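Probable fimbrial chaperone YadV (Escherichia coli K-12, PDB 5GHU) probably acts as a periplasmic chaperone that helps pilus subunits fold and readies them for assembly into fimbriae. Local coordinates at residues Q34-T39 with W89-E94; T54-V59 with T69-Y74; L151-P156 with E188-N193; F163-L168 with H205-N210. All coordinates share one frame; numbering follows the deposited sequence.

Contact 1 (Q34-T39 with W89-E94); sequences QSWLDT and WFNVLE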
loop_
_atom_site.group_PDB
_atom_site.type_symbol
_atom_site.label_atom_id
_atom_site.label_comp_id
_atom_site.label_asym_id
_atom_site.label_seq_id
_atom_site.Cartn_x
_atom_site.Cartn_y
_atom_site.Cartn_z
ATOM N N GLN A 34 -17.691 -4.606 9.353
ATOM C CA GLN A 34 -17.816 -4.997 7.951
ATOM C C GLN A 34 -16.440 -5.031 7.318
ATOM O O GLN A 34 -15.642 -4.125 7.564
ATOM C CB GLN A 34 -18.681 -4.011 7.166
ATOM C CG GLN A 34 -20.103 -4.021 7.558
ATOM C CD GLN A 34 -20.909 -3.206 6.593
ATOM O OE1 GLN A 34 -21.337 -2.095 6.904
ATOM N NE2 GLN A 34 -21.158 -3.769 5.430
ATOM N N SER A 35 -16.201 -6.047 6.498
ATOM C CA SER A 35 -14.928 -6.251 5.823
ATOM C C SER A 35 -15.220 -6.390 4.339
ATOM O O SER A 35 -16.119 -7.150 3.966
ATOM C CB SER A 35 -14.214 -7.521 6.326
ATOM O OG SER A 35 -14.039 -7.480 7.728
ATOM N N TRP A 36 -14.461 -5.706 3.496
ATOM C CA TRP A 36 -14.601 -5.927 2.068
ATOM C C TRP A 36 -13.381 -5.471 1.303
ATOM O O TRP A 36 -12.529 -4.724 1.829
ATOM C CB TRP A 36 -15.864 -5.208 1.538
ATOM C CG TRP A 36 -15.722 -3.679 1.402
ATOM C CD1 TRP A 36 -15.321 -2.989 0.288
ATOM C CD2 TRP A 36 -15.997 -2.680 2.406
ATOM N NE1 TRP A 36 -15.313 -1.626 0.538
ATOM C CE2 TRP A 36 -15.745 -1.413 1.821
ATOM C CE3 TRP A 36 -16.439 -2.732 3.732
ATOM C CZ2 TRP A 36 -15.877 -0.227 2.523
ATOM C CZ3 TRP A 36 -16.603 -1.542 4.421
ATOM C CH2 TRP A 36 -16.337 -0.295 3.802
ATOM N N LEU A 37 -13.307 -5.906 0.042
ATOM C CA LEU A 37 -12.271 -5.458 -0.883
ATOM C C LEU A 37 -12.859 -4.558 -1.964
ATOM O O LEU A 37 -13.928 -4.844 -2.540
ATOM C CB LEU A 37 -11.584 -6.654 -1.535
ATOM C CG LEU A 37 -10.638 -7.407 -0.589
ATOM C CD1 LEU A 37 -10.506 -8.868 -0.964
ATOM C CD2 LEU A 37 -9.305 -6.763 -0.623
ATOM N N ASP A 38 -12.160 -3.471 -2.257
ATOM C CA ASP A 38 -12.509 -2.680 -3.447
ATOM C C ASP A 38 -11.271 -2.061 -4.119
ATOM O O ASP A 38 -10.143 -2.456 -3.822
ATOM C CB ASP A 38 -13.571 -1.615 -3.090
ATOM C CG ASP A 38 -13.084 -0.571 -2.094
ATOM O OD1 ASP A 38 -11.874 -0.320 -1.974
ATOM O OD2 ASP A 38 -13.958 0.038 -1.423
ATOM N N THR A 39 -11.463 -1.114 -5.048
ATOM C CA THR A 39 -10.318 -0.636 -5.816
ATOM C C THR A 39 -9.743 0.672 -5.295
ATOM O O THR A 39 -8.745 1.164 -5.823
ATOM C CB THR A 39 -10.678 -0.463 -7.285
ATOM O OG1 THR A 39 -11.800 0.403 -7.365
ATOM C CG2 THR A 39 -11.043 -1.804 -7.905
ATOM N N TRP A 89 -7.843 -2.531 -2.185
ATOM C CA TRP A 89 -7.970 -2.079 -0.811
ATOM C C TRP A 89 -8.845 -2.976 0.037
ATOM O O TRP A 89 -9.979 -3.256 -0.311
ATOM C CB TRP A 89 -8.518 -0.653 -0.804
ATOM C CG TRP A 89 -7.427 0.231 -1.312
ATOM C CD1 TRP A 89 -7.109 0.492 -2.624
ATOM C CD2 TRP A 89 -6.446 0.895 -0.522
ATOM N NE1 TRP A 89 -6.010 1.300 -2.686
ATOM C CE2 TRP A 89 -5.586 1.571 -1.408
ATOM C CE3 TRP A 89 -6.212 0.989 0.844
ATOM C CZ2 TRP A 89 -4.534 2.349 -0.959
ATOM C CZ3 TRP A 89 -5.175 1.759 1.282
ATOM C CH2 TRP A 89 -4.350 2.433 0.391
ATOM N N PHE A 90 -8.268 -3.437 1.133
ATOM C CA PHE A 90 -9.028 -4.178 2.140
ATOM C C PHE A 90 -9.580 -3.198 3.170
ATOM O O PHE A 90 -8.809 -2.514 3.844
ATOM C CB PHE A 90 -8.126 -5.235 2.828
ATOM C CG PHE A 90 -8.839 -6.001 3.919
ATOM C CD1 PHE A 90 -9.952 -6.755 3.620
ATOM C CD2 PHE A 90 -8.480 -5.855 5.245
ATOM C CE1 PHE A 90 -10.670 -7.432 4.593
ATOM C CE2 PHE A 90 -9.180 -6.526 6.230
ATOM C CZ PHE A 90 -10.301 -7.304 5.902
ATOM N N ASN A 91 -10.910 -3.145 3.273
ATOM C CA ASN A 91 -11.601 -2.204 4.146
ATOM C C ASN A 91 -12.228 -2.853 5.332
ATOM O O ASN A 91 -12.840 -3.915 5.193
ATOM C CB ASN A 91 -12.749 -1.510 3.397
ATOM C CG ASN A 91 -12.272 -0.679 2.218
ATOM O OD1 ASN A 91 -12.222 0.530 2.312
ATOM N ND2 ASN A 91 -11.936 -1.322 1.112
ATOM N N VAL A 92 -12.148 -2.161 6.468
ATOM C CA VAL A 92 -12.806 -2.526 7.703
ATOM C C VAL A 92 -13.584 -1.340 8.235
ATOM O O VAL A 92 -13.028 -0.260 8.410
ATOM C CB VAL A 92 -11.753 -2.985 8.707
ATOM C CG1 VAL A 92 -12.377 -3.225 10.049
ATOM C CG2 VAL A 92 -11.084 -4.222 8.126
ATOM N N LEU A 93 -14.872 -1.542 8.475
ATOM C CA LEU A 93 -15.745 -0.459 8.948
ATOM C C LEU A 93 -16.390 -0.905 10.253
ATOM O O LEU A 93 -17.027 -1.938 10.276
ATOM C CB LEU A 93 -16.806 -0.129 7.856
ATOM C CG LEU A 93 -17.890 0.944 8.055
ATOM C CD1 LEU A 93 -19.069 0.454 8.895
ATOM C CD2 LEU A 93 -17.274 2.137 8.700
ATOM N N GLU A 94 -16.223 -0.162 11.346
ATOM C CA GLU A 94 -16.812 -0.602 12.627
ATOM C C GLU A 94 -17.986 0.295 12.980
ATOM O O GLU A 94 -18.033 1.446 12.597
ATOM C CB GLU A 94 -15.764 -0.614 13.760
ATOM C CG GLU A 94 -15.249 0.750 14.225
ATOM C CD GLU A 94 -13.943 0.667 15.030
ATOM O OE1 GLU A 94 -13.066 -0.135 14.668
ATOM O OE2 GLU A 94 -13.778 1.414 16.009
#
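Asn91 lies flat against the indole of Trp36 on two neighbouring antiparallel strands of the N-terminal immunoglobulin-like domain, held together by six backbone hydrogen bonds in Gln34/Leu93, Trp36/Asn91 and Asp38/Trp89. The Asn91 side chain can be followed outward. Its CB is 3.4 Å from the centroid of the six-membered Trp36 ring, 14° off the ring normal, a CH-pi contact over the face. CG continues across the ring, 3.6 Å from Trp36 CE2, with the amide and indole planes only 1° apart. At the tip, OD1 rests 3.7 Å from Trp36 CZ2 and takes a hydrogen bond from Arg115, on the adjoining strand 114-123. ND2 gives a weak hydrogen bond to Asp38 OD1 at 3.2 Å. The indole reaches its place because Trp36 CG stands between the backbone N and the carbonyl carbon (chi1 75°), which leans the ring over the partner strand. Its NE1 donates to Asp38 OD2 at 2.9 Å, in the ring plane but from above the carboxylate plane, so Asp38 holds the indole by OD2 and only weakly, by OD1, the amide, whose stronger partner is Arg115. Leu93 CB meets the indole edge 3.7 Å from Trp36 CZ3. Ser35, Leu37, Phe90 and Val92 occupy the other sheet face, against strands 19-25 and 67-74. There Phe90 CZ touches Ser35 CB, and Leu37 CD2 lies 4.0 Å from Phe90 CB.

Contact 2 (T54-V59 with T69-Y74); sequences TATPPV and TIKLMY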
loop_
_atom_site.group_PDB
_atom_site.type_symbol
_atom_site.label_atom_id
_atom_site.label_comp_id
_atom_site.label_asym_id
_atom_site.label_seq_id
_atom_site.Cartn_x
_atom_site.Cartn_y
_atom_site.Cartn_z
ATOM N N THR A 54 -13.863 -12.271 -2.680
ATOM C CA THR A 54 -14.840 -12.232 -1.595
ATOM C C THR A 54 -14.070 -12.085 -0.267
ATOM O O THR A 54 -12.883 -12.417 -0.193
ATOM C CB THR A 54 -15.718 -13.486 -1.561
ATOM O OG1 THR A 54 -14.907 -14.653 -1.460
ATOM C CG2 THR A 54 -16.554 -13.593 -2.825
ATOM N N ALA A 55 -14.740 -11.538 0.742
ATOM C CA ALA A 55 -14.182 -11.420 2.097
ATOM C C ALA A 55 -15.227 -11.966 3.018
ATOM O O ALA A 55 -16.359 -11.439 3.060
ATOM C CB ALA A 55 -13.865 -9.970 2.427
ATOM N N THR A 56 -14.896 -13.026 3.748
ATOM C CA THR A 56 -15.908 -13.642 4.581
ATOM C C THR A 56 -15.374 -13.934 5.980
ATOM O O THR A 56 -14.247 -14.344 6.175
ATOM C CB THR A 56 -16.443 -14.917 3.941
ATOM O OG1 THR A 56 -15.361 -15.820 3.745
ATOM C CG2 THR A 56 -17.073 -14.594 2.590
ATOM N N PRO A 57 -16.207 -13.655 6.977
ATOM C CA PRO A 57 -17.574 -13.131 6.875
ATOM C C PRO A 57 -17.556 -11.633 6.550
ATOM O O PRO A 57 -16.740 -10.878 7.078
ATOM C CB PRO A 57 -18.145 -13.409 8.274
ATOM C CG PRO A 57 -16.952 -13.377 9.167
ATOM C CD PRO A 57 -15.818 -13.921 8.375
ATOM N N PRO A 58 -18.478 -11.191 5.698
ATOM C CA PRO A 58 -18.493 -9.777 5.338
ATOM C C PRO A 58 -18.961 -8.896 6.487
ATOM O O PRO A 58 -18.591 -7.722 6.543
ATOM C CB PRO A 58 -19.471 -9.735 4.165
ATOM C CG PRO A 58 -20.360 -10.893 4.399
ATOM C CD PRO A 58 -19.475 -11.961 4.954
ATOM N N VAL A 59 -19.777 -9.454 7.384
ATOM C CA VAL A 59 -20.173 -8.753 8.586
ATOM C C VAL A 59 -20.006 -9.667 9.778
ATOM O O VAL A 59 -20.393 -10.836 9.746
ATOM C CB VAL A 59 -21.632 -8.263 8.534
ATOM C CG1 VAL A 59 -21.961 -7.591 9.838
ATOM C CG2 VAL A 59 -21.822 -7.316 7.381
ATOM N N THR A 69 -11.043 -13.833 12.246
ATOM C CA THR A 69 -10.277 -13.990 11.021
ATOM C C THR A 69 -11.175 -13.812 9.805
ATOM O O THR A 69 -12.251 -14.394 9.737
ATOM C CB THR A 69 -9.613 -15.350 10.975
ATOM O OG1 THR A 69 -8.706 -15.408 12.067
ATOM C CG2 THR A 69 -8.800 -15.504 9.685
ATOM N N ILE A 70 -10.701 -13.008 8.834
ATOM C CA ILE A 70 -11.447 -12.782 7.597
ATOM C C ILE A 70 -10.742 -13.552 6.490
ATOM O O ILE A 70 -9.554 -13.400 6.299
ATOM C CB ILE A 70 -11.511 -11.289 7.230
ATOM C CG1 ILE A 70 -12.101 -10.492 8.402
ATOM C CG2 ILE A 70 -12.309 -11.053 5.924
ATOM C CD1 ILE A 70 -13.556 -10.855 8.820
ATOM N N LYS A 71 -11.486 -14.329 5.730
ATOM C CA LYS A 71 -10.888 -15.087 4.646
ATOM C C LYS A 71 -11.087 -14.305 3.345
ATOM O O LYS A 71 -12.222 -13.949 2.971
ATOM C CB LYS A 71 -11.530 -16.494 4.571
ATOM C CG LYS A 71 -11.193 -17.263 3.287
ATOM C CD LYS A 71 -11.801 -18.653 3.294
ATOM C CE LYS A 71 -11.057 -19.565 4.257
ATOM N NZ LYS A 71 -11.544 -20.978 4.186
ATOM N N LEU A 72 -9.992 -14.023 2.649
ATOM C CA LEU A 72 -10.071 -13.294 1.385
ATOM C C LEU A 72 -9.857 -14.295 0.278
ATOM O O LEU A 72 -8.924 -15.097 0.334
ATOM C CB LEU A 72 -9.028 -12.189 1.309
ATOM C CG LEU A 72 -9.037 -11.233 2.488
ATOM C CD1 LEU A 72 -7.806 -10.279 2.339
ATOM C CD2 LEU A 72 -10.383 -10.468 2.598
ATOM N N MET A 73 -10.719 -14.269 -0.724
ATOM C CA MET A 73 -10.683 -15.315 -1.733
ATOM C C MET A 73 -10.834 -14.755 -3.149
ATOM O O MET A 73 -11.802 -14.061 -3.439
ATOM C CB MET A 73 -11.771 -16.337 -1.460
ATOM C CG MET A 73 -11.645 -17.494 -2.367
ATOM S SD MET A 73 -12.792 -18.830 -1.977
ATOM C CE MET A 73 -12.415 -19.253 -0.295
ATOM N N TYR A 74 -9.874 -15.037 -4.027
ATOM C CA TYR A 74 -9.948 -14.626 -5.437
ATOM C C TYR A 74 -10.983 -15.477 -6.176
ATOM O O TYR A 74 -11.031 -16.680 -6.014
ATOM C CB TYR A 74 -8.569 -14.741 -6.099
ATOM C CG TYR A 74 -8.489 -14.419 -7.589
ATOM C CD1 TYR A 74 -8.712 -13.133 -8.061
ATOM C CD2 TYR A 74 -8.137 -15.407 -8.513
ATOM C CE1 TYR A 74 -8.628 -12.840 -9.435
ATOM C CE2 TYR A 74 -8.042 -15.130 -9.882
ATOM C CZ TYR A 74 -8.271 -13.841 -10.337
ATOM O OH TYR A 74 -8.176 -13.568 -11.695
HETATM O O HOH W 1 -13.943 -15.193 1.127
HETATM O O HOH W 2 -13.019 -16.660 8.296
#
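Thr54 and Thr56 pair with Met73 and Lys71 in the beta hairpin of strands 53-62 and 67-74, part of the N-terminal immunoglobulin-like domain. Each pair is closed by two backbone hydrogen bonds, such as Thr54 N to Met73 O at 2.8 Å. On this face the Thr54 and Met73 side chains run alongside each other, with OG1 of Thr54 3.6 Å from Met73 CB. A water joins the strands here, bonded to Thr54 OG1 at 2.8 Å and to Thr56 OG1, and donating to Lys71 O, again at 2.8 Å. Ile70 works at the other end of the pairing. Its CG1 is anti to the carbonyl carbon (chi1 -55°), and chi2 of -62° swings CD1 across to Pro57, 3.8 Å from Pro57 CD and 3.6 Å from Pro57 O. The other branch, CG2, lies 4.0 Å from Ala55 CB, while Leu23 packs on the same side chain. With an alanine in place of Ile70, Pro57 and Ala55 would probably lose its methyls, opening a gap where the chain leaves the pairing. That departure begins at the cis peptide bond between Thr56 and Pro57. Ala55 is also held by Leu72, whose CD2 comes to 3.5 Å from Ala55 CB.

Contact 3 (L151-P156 with E188-N193); sequences LRVTNP and EVMKVN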
loop_
_atom_site.group_PDB
_atom_site.type_symbol
_atom_site.label_atom_id
_atom_site.label_comp_id
_atom_site.label_asym_id
_atom_site.label_seq_id
_atom_site.Cartn_x
_atom_site.Cartn_y
_atom_site.Cartn_z
ATOM N N LEU A 151 9.969 15.427 -9.005
ATOM C CA LEU A 151 10.762 14.343 -9.546
ATOM C C LEU A 151 9.853 13.484 -10.380
ATOM O O LEU A 151 8.718 13.225 -9.989
ATOM C CB LEU A 151 11.357 13.486 -8.464
ATOM C CG LEU A 151 12.230 14.336 -7.552
ATOM C CD1 LEU A 151 12.583 13.536 -6.328
ATOM C CD2 LEU A 151 13.486 14.637 -8.312
ATOM N N ARG A 152 10.381 13.025 -11.504
ATOM C CA ARG A 152 9.686 11.971 -12.255
ATOM C C ARG A 152 10.372 10.646 -11.943
ATOM O O ARG A 152 11.615 10.544 -11.983
ATOM C CB ARG A 152 9.710 12.268 -13.743
ATOM C CG ARG A 152 9.025 11.189 -14.625
ATOM C CD ARG A 152 9.979 10.125 -15.181
ATOM N NE ARG A 152 10.890 10.712 -16.171
ATOM C CZ ARG A 152 11.660 9.983 -17.000
ATOM N NH1 ARG A 152 11.613 8.640 -16.979
ATOM N NH2 ARG A 152 12.452 10.612 -17.886
ATOM N N VAL A 153 9.580 9.656 -11.600
ATOM C CA VAL A 153 10.104 8.386 -11.120
ATOM C C VAL A 153 9.553 7.296 -12.048
ATOM O O VAL A 153 8.365 7.318 -12.380
ATOM C CB VAL A 153 9.674 8.105 -9.682
ATOM C CG1 VAL A 153 10.455 6.878 -9.081
ATOM C CG2 VAL A 153 9.949 9.343 -8.797
ATOM N N THR A 154 10.432 6.397 -12.482
ATOM C CA THR A 154 10.036 5.340 -13.440
ATOM C C THR A 154 10.278 3.998 -12.792
ATOM O O THR A 154 11.377 3.748 -12.308
ATOM C CB THR A 154 10.850 5.473 -14.694
ATOM O OG1 THR A 154 10.441 6.671 -15.382
ATOM C CG2 THR A 154 10.606 4.314 -15.659
ATOM N N ASN A 155 9.253 3.151 -12.829
ATOM C CA ASN A 155 9.321 1.781 -12.264
ATOM C C ASN A 155 9.363 0.775 -13.393
ATOM O O ASN A 155 8.339 0.590 -14.048
ATOM C CB ASN A 155 8.083 1.562 -11.416
ATOM C CG ASN A 155 8.062 0.178 -10.747
ATOM O OD1 ASN A 155 8.938 -0.642 -10.929
ATOM N ND2 ASN A 155 7.049 -0.006 -9.918
ATOM N N PRO A 156 10.502 0.176 -13.632
ATOM C CA PRO A 156 10.658 -0.789 -14.744
ATOM C C PRO A 156 10.283 -2.223 -14.359
ATOM O O PRO A 156 10.500 -3.135 -15.193
ATOM C CB PRO A 156 12.156 -0.712 -15.064
ATOM C CG PRO A 156 12.779 -0.502 -13.674
ATOM C CD PRO A 156 11.793 0.411 -12.900
ATOM N N GLU A 188 5.548 8.050 -12.182
ATOM C CA GLU A 188 4.795 8.916 -11.323
ATOM C C GLU A 188 5.656 10.166 -11.069
ATOM O O GLU A 188 6.865 10.022 -10.931
ATOM C CB GLU A 188 4.560 8.272 -9.950
ATOM C CG GLU A 188 3.472 7.291 -9.870
ATOM C CD GLU A 188 2.143 7.839 -10.274
ATOM O OE1 GLU A 188 1.931 9.084 -10.283
ATOM O OE2 GLU A 188 1.303 7.018 -10.659
ATOM N N VAL A 189 5.009 11.302 -10.959
ATOM C CA VAL A 189 5.676 12.545 -10.532
ATOM C C VAL A 189 5.425 12.755 -9.030
ATOM O O VAL A 189 4.300 12.585 -8.542
ATOM C CB VAL A 189 5.205 13.754 -11.314
ATOM C CG1 VAL A 189 5.791 15.057 -10.652
ATOM C CG2 VAL A 189 5.660 13.627 -12.771
ATOM N N MET A 190 6.478 13.152 -8.294
ATOM C CA MET A 190 6.333 13.349 -6.858
ATOM C C MET A 190 6.891 14.713 -6.571
ATOM O O MET A 190 7.992 15.065 -7.045
ATOM C CB MET A 190 7.082 12.247 -6.073
ATOM C CG MET A 190 6.568 10.847 -6.384
ATOM S SD MET A 190 7.589 9.660 -5.466
ATOM C CE MET A 190 7.319 8.196 -6.459
ATOM N N LYS A 191 6.106 15.500 -5.832
ATOM C CA LYS A 191 6.455 16.873 -5.483
ATOM C C LYS A 191 7.627 16.923 -4.478
ATOM O O LYS A 191 7.761 16.052 -3.615
ATOM C CB LYS A 191 5.234 17.588 -4.888
ATOM C CG LYS A 191 4.180 17.941 -5.936
ATOM C CD LYS A 191 3.091 18.876 -5.376
ATOM C CE LYS A 191 3.716 20.061 -4.623
ATOM N NZ LYS A 191 2.760 21.177 -4.294
ATOM N N VAL A 192 8.482 17.936 -4.621
ATOM C CA VAL A 192 9.564 18.190 -3.639
ATOM C C VAL A 192 9.185 19.455 -2.887
ATOM O O VAL A 192 9.021 20.523 -3.485
ATOM C CB VAL A 192 10.957 18.351 -4.297
ATOM C CG1 VAL A 192 12.051 18.617 -3.224
ATOM C CG2 VAL A 192 11.325 17.089 -5.098
ATOM N N ASN A 193 9.011 19.326 -1.585
ATOM C CA ASN A 193 8.551 20.451 -0.769
ATOM C C ASN A 193 9.637 21.446 -0.433
ATOM O O ASN A 193 10.697 21.083 0.052
ATOM C CB ASN A 193 7.930 19.950 0.520
ATOM C CG ASN A 193 6.680 19.167 0.284
ATOM O OD1 ASN A 193 5.586 19.726 0.208
ATOM N ND2 ASN A 193 6.828 17.877 0.142
#
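Leu151 O is met by two groups of the partner strand: Met190 N donates to it at 2.8 Å, and the CA-H of Val189 approaches with CA 3.2 Å away. The side chain of Val189 adds to the crowd, its CG1 standing 3.5 Å from Leu151 O. In return Leu151 N binds Met190 O at 2.8 Å, in a nearly straight bond of 168°. Val153 and Glu188 form a second hydrogen-bonded pair, with two backbone bonds of their own. These are antiparallel strands of the C-terminal immunoglobulin-like domain, with 150-155 in the middle of a three-stranded sheet and 186-191 at its edge. The buried Leu151, Val153 and Met190 point to the inner face. The extended chain of Met190 (chi2 177°) carries its methyl diagonally to Val153: CE lies 3.7 Å from Val153 CG2, the two side chains crossing at about a right angle. Leu151 CG meets Val192 CG2 at 3.8 Å, and Trp140 and Trp142 of strand 139-143 pack on Leu151 too. The opposite face, with Arg152 and the exposed Val189, is more open to solvent. There Arg152 NH1 donates to Thr154 OG1 at 2.8 Å in the guanidinium plane, and the same hydroxyl is hydrogen-bonded to Asp187.

Contact 4 (F163-L168 with H205-N210); sequences FSSGDL and HFYAIN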
loop_
_atom_site.group_PDB
_atom_site.type_symbol
_atom_site.label_atom_id
_atom_site.label_comp_id
_atom_site.label_asym_id
_atom_site.label_seq_id
_atom_site.Cartn_x
_atom_site.Cartn_y
_atom_site.Cartn_z
ATOM N N PHE A 163 6.100 3.770 -0.333
ATOM C CA PHE A 163 7.087 4.442 0.539
ATOM C C PHE A 163 6.496 4.892 1.859
ATOM O O PHE A 163 5.324 5.308 1.938
ATOM C CB PHE A 163 7.626 5.729 -0.139
ATOM C CG PHE A 163 8.234 5.514 -1.516
ATOM C CD1 PHE A 163 7.433 5.581 -2.639
ATOM C CD2 PHE A 163 9.569 5.214 -1.653
ATOM C CE1 PHE A 163 7.986 5.370 -3.942
ATOM C CE2 PHE A 163 10.173 5.062 -2.918
ATOM C CZ PHE A 163 9.362 5.148 -4.083
ATOM N N SER A 164 7.345 4.929 2.884
ATOM C CA SER A 164 6.917 5.604 4.110
ATOM C C SER A 164 7.386 7.049 4.100
ATOM O O SER A 164 6.694 7.902 4.630
ATOM C CB SER A 164 7.445 4.844 5.315
ATOM O OG SER A 164 8.872 4.787 5.298
ATOM N N SER A 165 8.535 7.338 3.486
ATOM C CA SER A 165 9.053 8.733 3.439
ATOM C C SER A 165 10.214 8.809 2.459
ATOM O O SER A 165 10.755 7.760 2.039
ATOM C CB SER A 165 9.555 9.216 4.810
ATOM O OG SER A 165 10.686 8.480 5.245
ATOM N N GLY A 166 10.586 10.037 2.090
ATOM C CA GLY A 166 11.721 10.217 1.219
ATOM C C GLY A 166 12.042 11.686 1.198
ATOM O O GLY A 166 11.228 12.524 1.591
ATOM N N ASP A 167 13.245 12.010 0.761
ATOM C CA ASP A 167 13.628 13.422 0.645
ATOM C C ASP A 167 14.702 13.595 -0.423
ATOM O O ASP A 167 15.381 12.635 -0.867
ATOM C CB ASP A 167 14.144 13.934 2.022
ATOM C CG ASP A 167 15.238 13.020 2.634
ATOM O OD1 ASP A 167 16.392 13.153 2.215
ATOM O OD2 ASP A 167 14.902 12.248 3.521
ATOM N N LEU A 168 14.867 14.836 -0.828
ATOM C CA LEU A 168 15.918 15.246 -1.732
ATOM C C LEU A 168 16.893 16.111 -0.949
ATOM O O LEU A 168 16.454 16.920 -0.156
ATOM C CB LEU A 168 15.290 16.039 -2.874
ATOM C CG LEU A 168 16.315 16.417 -3.925
ATOM C CD1 LEU A 168 15.610 16.341 -5.274
ATOM C CD2 LEU A 168 16.772 17.839 -3.612
ATOM N N HIS A 205 16.905 10.219 -1.145
ATOM C CA HIS A 205 16.975 9.143 -0.164
ATOM C C HIS A 205 15.523 8.741 0.148
ATOM O O HIS A 205 14.645 9.601 0.188
ATOM C CB HIS A 205 17.731 9.620 1.098
ATOM C CG HIS A 205 17.923 8.537 2.121
ATOM N ND1 HIS A 205 16.962 8.216 3.050
ATOM C CD2 HIS A 205 18.934 7.658 2.299
ATOM C CE1 HIS A 205 17.405 7.228 3.810
ATOM N NE2 HIS A 205 18.587 6.847 3.350
ATOM N N PHE A 206 15.267 7.460 0.430
ATOM C CA PHE A 206 13.891 7.069 0.722
ATOM C C PHE A 206 13.867 5.817 1.568
ATOM O O PHE A 206 14.875 5.091 1.713
ATOM C CB PHE A 206 13.088 6.861 -0.607
ATOM C CG PHE A 206 13.674 5.809 -1.521
ATOM C CD1 PHE A 206 13.444 4.435 -1.232
ATOM C CD2 PHE A 206 14.455 6.160 -2.622
ATOM C CE1 PHE A 206 14.000 3.477 -2.041
ATOM C CE2 PHE A 206 14.988 5.169 -3.465
ATOM C CZ PHE A 206 14.736 3.832 -3.147
ATOM N N TYR A 207 12.696 5.597 2.152
ATOM C CA TYR A 207 12.366 4.313 2.766
ATOM C C TYR A 207 11.125 3.782 2.103
ATOM O O TYR A 207 10.026 4.340 2.227
ATOM C CB TYR A 207 12.121 4.479 4.261
ATOM C CG TYR A 207 13.378 4.952 5.016
ATOM C CD1 TYR A 207 14.357 4.042 5.390
ATOM C CD2 TYR A 207 13.555 6.283 5.314
ATOM C CE1 TYR A 207 15.494 4.443 6.104
ATOM C CE2 TYR A 207 14.679 6.685 6.015
ATOM C CZ TYR A 207 15.644 5.754 6.381
ATOM O OH TYR A 207 16.798 6.151 7.108
ATOM N N ALA A 208 11.324 2.729 1.325
ATOM C CA ALA A 208 10.183 2.000 0.776
ATOM C C ALA A 208 9.709 0.961 1.771
ATOM O O ALA A 208 10.254 0.833 2.866
ATOM C CB ALA A 208 10.597 1.354 -0.563
ATOM N N ILE A 209 8.637 0.237 1.411
ATOM C CA ILE A 209 8.002 -0.673 2.377
ATOM C C ILE A 209 7.985 -2.069 1.806
ATOM O O ILE A 209 7.583 -2.271 0.672
ATOM C CB ILE A 209 6.544 -0.249 2.678
ATOM C CG1 ILE A 209 6.587 1.206 3.168
ATOM C CG2 ILE A 209 5.964 -1.191 3.780
ATOM C CD1 ILE A 209 5.183 1.823 3.232
ATOM N N ASN A 210 8.493 -3.021 2.589
ATOM C CA ASN A 210 8.512 -4.385 2.096
ATOM C C ASN A 210 7.224 -5.148 2.398
ATOM O O ASN A 210 6.236 -4.603 2.900
ATOM C CB ASN A 210 9.758 -5.133 2.610
ATOM C CG ASN A 210 9.677 -5.454 4.097
ATOM O OD1 ASN A 210 8.616 -5.574 4.656
ATOM N ND2 ASN A 210 10.855 -5.545 4.757
HETATM O O HOH W 3 9.510 2.123 5.259
HETATM O O HOH W 4 14.449 9.452 3.378
#
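Phe163 holds its ring beside the backbone N (chi1 -56°), whereas Phe206 places its own between N and the carbonyl carbon (chi1 59°); together these torsions bring one ring's edge to the other's face. The strands form an antiparallel pair of the C-terminal immunoglobulin-like domain, interrupted by a classic beta bulge in which Ser164 and Ser165 both face Tyr207. The aromatic pair is an offset edge-to-face stack with planes at 84°, Phe163 CE2 lying 3.7 Å from Phe206 CD1. Trp140 of strand 139-143 packs against both side chains, ring to ring with the buried Phe206. A serine in place of Phe163 would probably leave the face of Phe206 without its edge-on partner and open a gap beside Ala208. At the bulge Ser164 N donates to Tyr207 O at 2.8 Å, and Tyr207 N donates to Ser165 O at 2.9 Å. Ile209 CD1 packs 3.6 Å from Phe163 C, just where the chain turns its corner. On the outer face Asp167 and His205 run side by side, and NE2 of His205 is hydrogen-bonded to Glu217. One water bridges them, donating to Asp167 OD2 and bonded to His205 ND1, both at 2.8 Å.

Overall arrangement
The contacts divide two and two between the immunoglobulin-like domains, with the centres of contacts 2 and 3 about 35 Å apart. Contacts 1 and 2 belong to one sheet and touch: Ser35 probably hydrogen-bonds Pro58, and Phe90 packs on Leu72. Contacts 3 and 4 lie in separate sheets that face each other, joined by apolar packing of Met190 on Phe163 and of Leu151 on Leu168. Contact 3 has the largest share of buried residues, four of seven, and contact 2 the smallest, two of nine. Each sets an apolar inner face against a more mixed one: contact 1 stacks an amide on an indole there, contacts 2 and 4 use bridging waters, and the arginine-threonine bond of contact 3 stays within one strand.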